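Local structure of 2,3,4,5-tetrahydropyridine-2,6-dicarboxylate N-succinyltransferase (Campylobacter jejuni, 2RIJ) at residues Lys204-Leu209 and Val226-Ser231. The protein probably catalyses the succinyl-CoA-dependent conversion of cyclic tetrahydrodipicolinate into acyclic N-succinyl-2-amino-6-oxopimelate, a step of lysine biosynthesis, probably working as a homotrimer. Residues are numbered along the deposited sequence; the frame is centred on the assembly and turned at random.
Sequences KFPRFL and VRMGAS
Val226 O accepts the backbone N-H of Phe208 at 3.0 Å and 163°, and Met228 N returns a bond of 3.0 Å to Pro206 O. These two bonds flank Arg207 and Arg227, whose CA atoms lie 4.5 Å apart, and so define an isolated antiparallel bridge with a non-hydrogen-bonded central pair. It ties two loops together beside the first coils of the left-handed beta-helix expected for this hexapeptide-repeat family. Val226 O also takes a hydrogen from a water that in turn accepts Leu209 N, so this buried carbonyl has two donors. The valine side chain runs alongside that of Phe208, CG1 meeting CB at 3.5 Å. At Arg227 the extended chain crosses Phe205 at about a right angle. Arg227 CZ sits 4.4 Å from the centroid of the Phe205 ring, off-centre, with ring and guanidinium planes 43° apart, a cation-pi contact; a salt bridge from NH2 to Asp203 and a hydrogen bond from NH1 to Asn246 hold the group's orientation. Met228, a selenomethionine, lays CB against Pro206 CG at 3.8 Å, while helix 138-149 packs on both side chains through Tyr142 and Tyr146. Arg227 to Ala230 form a type II turn, closed by Ala230 N to Arg227 O at 3.1 Å, with Gly229 supplying the positive phi at its third position. With CG anti to the backbone N (chi1 180°), the Phe208 ring extends to Ala230, whose O, hydrogen-bonded to Ser149 OG, lies in the ring plane 3.5 Å from CE2 of Phe208.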
ATOM      1  N   LYS A 204      28.760  -4.159  38.294  1.00 20.22           N
ATOM      2  CA  LYS A 204      30.044  -4.870  38.260  1.00 23.45           C
ATOM      3  C   LYS A 204      31.185  -4.108  37.575  1.00 24.09           C
ATOM      4  O   LYS A 204      32.347  -4.463  37.765  1.00 26.06           O
ATOM      5  CB  LYS A 204      29.871  -6.246  37.562  1.00 24.07           C
ATOM      6  CG  LYS A 204      29.078  -7.262  38.389  1.00 25.71           C
ATOM      7  CD  LYS A 204      28.803  -8.527  37.619  1.00 27.69           C
ATOM      8  CE  LYS A 204      28.311  -9.655  38.551  1.00 32.28           C
ATOM      9  NZ  LYS A 204      28.243 -10.950  37.892  1.00 47.19           N
ATOM     10  N   PHE A 205      30.853  -3.121  36.750  1.00 23.12           N
ATOM     11  CA  PHE A 205      31.836  -2.347  35.992  1.00 20.67           C
ATOM     12  C   PHE A 205      31.831  -0.887  36.464  1.00 22.48           C
ATOM     13  O   PHE A 205      30.755  -0.333  36.724  1.00 22.20           O
ATOM     14  CB  PHE A 205      31.492  -2.310  34.502  1.00 22.47           C
ATOM     15  CG  PHE A 205      31.761  -3.585  33.758  1.00 26.49           C
ATOM     16  CD1 PHE A 205      30.948  -4.692  33.959  1.00 31.90           C
ATOM     17  CD2 PHE A 205      32.773  -3.662  32.826  1.00 36.60           C
ATOM     18  CE1 PHE A 205      31.186  -5.903  33.278  1.00 36.07           C
ATOM     19  CE2 PHE A 205      33.014  -4.873  32.134  1.00 34.61           C
ATOM     20  CZ  PHE A 205      32.231  -5.994  32.405  1.00 35.08           C
ATOM     21  N   PRO A 206      33.011  -0.232  36.447  1.00 23.59           N
ATOM     22  CA  PRO A 206      33.129   1.217  36.646  1.00 22.29           C
ATOM     23  C   PRO A 206      32.958   1.989  35.335  1.00 20.37           C
ATOM     24  O   PRO A 206      32.736   1.392  34.262  1.00 20.77           O
ATOM     25  CB  PRO A 206      34.553   1.347  37.183  1.00 23.36           C
ATOM     26  CG  PRO A 206      35.271   0.311  36.463  1.00 21.50           C
ATOM     27  CD  PRO A 206      34.346  -0.829  36.225  1.00 20.90           C
ATOM     28  N   ARG A 207      32.982   3.305  35.444  1.00 22.19           N
ATOM     29  CA  ARG A 207      32.860   4.165  34.317  1.00 21.11           C
ATOM     30  C   ARG A 207      34.259   4.476  33.769  1.00 22.18           C
ATOM     31  O   ARG A 207      35.250   4.526  34.503  1.00 20.87           O
ATOM     32  CB  ARG A 207      32.100   5.423  34.701  1.00 19.96           C
ATOM     33  CG  ARG A 207      30.619   5.077  35.035  1.00 22.70           C
ATOM     34  CD  ARG A 207      29.967   5.991  35.907  1.00 31.52           C
ATOM     35  NE  ARG A 207      28.571   5.624  36.116  1.00 21.01           N
ATOM     36  CZ  ARG A 207      27.728   6.414  36.726  1.00 25.79           C
ATOM     37  NH1 ARG A 207      28.147   7.562  37.182  1.00 28.15           N
ATOM     38  NH2 ARG A 207      26.481   6.070  36.858  1.00 20.61           N
ATOM     39  N   PHE A 208      34.284   4.746  32.482  1.00 20.39           N
ATOM     40  CA  PHE A 208      35.490   5.182  31.731  1.00 20.44           C
ATOM     41  C   PHE A 208      36.225   6.341  32.377  1.00 19.56           C
ATOM     42  O   PHE A 208      37.433   6.264  32.545  1.00 19.15           O
ATOM     43  CB  PHE A 208      35.014   5.512  30.297  1.00 19.01           C
ATOM     44  CG  PHE A 208      36.040   5.986  29.329  1.00 18.79           C
ATOM     45  CD1 PHE A 208      36.362   7.338  29.261  1.00 18.33           C
ATOM     46  CD2 PHE A 208      36.556   5.116  28.340  1.00 17.42           C
ATOM     47  CE1 PHE A 208      37.226   7.824  28.281  1.00 21.51           C
ATOM     48  CE2 PHE A 208      37.411   5.592  27.367  1.00 17.12           C
ATOM     49  CZ  PHE A 208      37.775   6.962  27.359  1.00 19.27           C
ATOM     50  N   LEU A 209      35.501   7.390  32.794  1.00 21.02           N
ATOM     51  CA  LEU A 209      36.155   8.573  33.314  1.00 22.64           C
ATOM     52  C   LEU A 209      36.729   8.376  34.727  1.00 21.36           C
ATOM     53  O   LEU A 209      37.469   9.208  35.206  1.00 21.54           O
ATOM     54  CB  LEU A 209      35.225   9.811  33.198  1.00 19.85           C
ATOM     55  CG  LEU A 209      35.048  10.362  31.778  1.00 19.73           C
ATOM     56  CD1 LEU A 209      33.926  11.450  31.831  1.00 17.50           C
ATOM     57  CD2 LEU A 209      36.366  10.923  31.181  1.00 19.37           C
ATOM     58  N   VAL A 226      29.450   6.345  29.332  1.00 20.04           N
ATOM     59  CA  VAL A 226      30.617   5.609  28.808  1.00 20.09           C
ATOM     60  C   VAL A 226      31.140   4.649  29.854  1.00 19.57           C
ATOM     61  O   VAL A 226      31.752   5.043  30.861  1.00 21.57           O
ATOM     62  CB  VAL A 226      31.711   6.557  28.280  1.00 18.50           C
ATOM     63  CG1 VAL A 226      32.864   5.759  27.584  1.00 16.32           C
ATOM     64  CG2 VAL A 226      31.117   7.592  27.311  1.00 20.07           C
ATOM     65  N   ARG A 227      30.899   3.365  29.613  1.00 21.78           N
ATOM     66  CA  ARG A 227      31.403   2.334  30.488  1.00 21.38           C
ATOM     67  C   ARG A 227      32.911   2.124  30.312  1.00 20.64           C
ATOM     68  O   ARG A 227      33.474   2.312  29.219  1.00 23.15           O
ATOM     69  CB  ARG A 227      30.639   1.057  30.235  1.00 21.65           C
ATOM     70  CG  ARG A 227      30.383   0.200  31.463  1.00 23.22           C
ATOM     71  CD  ARG A 227      29.540  -0.964  31.012  1.00 27.34           C
ATOM     72  NE  ARG A 227      28.933  -1.703  32.112  1.00 22.43           N
ATOM     73  CZ  ARG A 227      28.212  -2.789  31.960  1.00 28.72           C
ATOM     74  NH1 ARG A 227      28.016  -3.259  30.760  1.00 25.06           N
ATOM     75  NH2 ARG A 227      27.673  -3.412  32.996  1.00 24.39           N
HETATM   76  N   MSE A 228      33.579   1.760  31.406  1.00 20.79           N
HETATM   77  CA  MSE A 228      34.971   1.303  31.303  1.00 20.24           C
HETATM   78  C   MSE A 228      35.102   0.112  30.323  1.00 20.08           C
HETATM   79  O   MSE A 228      34.255  -0.772  30.295  1.00 20.09           O
HETATM   80  CB  MSE A 228      35.514   0.979  32.706  1.00 23.02           C
HETATM   81  CG  MSE A 228      36.991   0.600  32.756  1.00 21.57           C
HETATM   82 SE   MSE A 228      38.111   1.952  31.922  0.75 26.79          SE
HETATM   83  CE  MSE A 228      39.830   1.060  32.324  1.00 20.96           C
ATOM     84  N   GLY A 229      36.151   0.133  29.494  1.00 20.75           N
ATOM     85  CA  GLY A 229      36.286  -0.759  28.365  1.00 22.92           C
ATOM     86  C   GLY A 229      35.816  -0.215  27.002  1.00 18.10           C
ATOM     87  O   GLY A 229      36.034  -0.866  26.005  1.00 21.09           O
ATOM     88  N   ALA A 230      35.103   0.920  26.985  1.00 19.18           N
ATOM     89  CA  ALA A 230      34.764   1.622  25.771  1.00 19.73           C
ATOM     90  C   ALA A 230      36.055   2.164  25.139  1.00 20.53           C
ATOM     91  O   ALA A 230      37.046   2.457  25.829  1.00 20.88           O
ATOM     92  CB  ALA A 230      33.722   2.777  26.049  1.00 17.01           C
ATOM     93  N   SER A 231      36.025   2.303  23.821  1.00 20.42           N
ATOM     94  CA  SER A 231      37.142   2.835  23.055  1.00 18.84           C
ATOM     95  C   SER A 231      36.660   3.984  22.169  1.00 21.44           C
ATOM     96  O   SER A 231      35.886   3.777  21.240  1.00 24.95           O
ATOM     97  CB  SER A 231      37.768   1.722  22.234  1.00 22.54           C
ATOM     98  OG  SER A 231      38.865   2.196  21.494  1.00 23.80           O
TER
HETATM   99  O   HOH W   1      32.788   7.675  31.877  1.00 18.18           O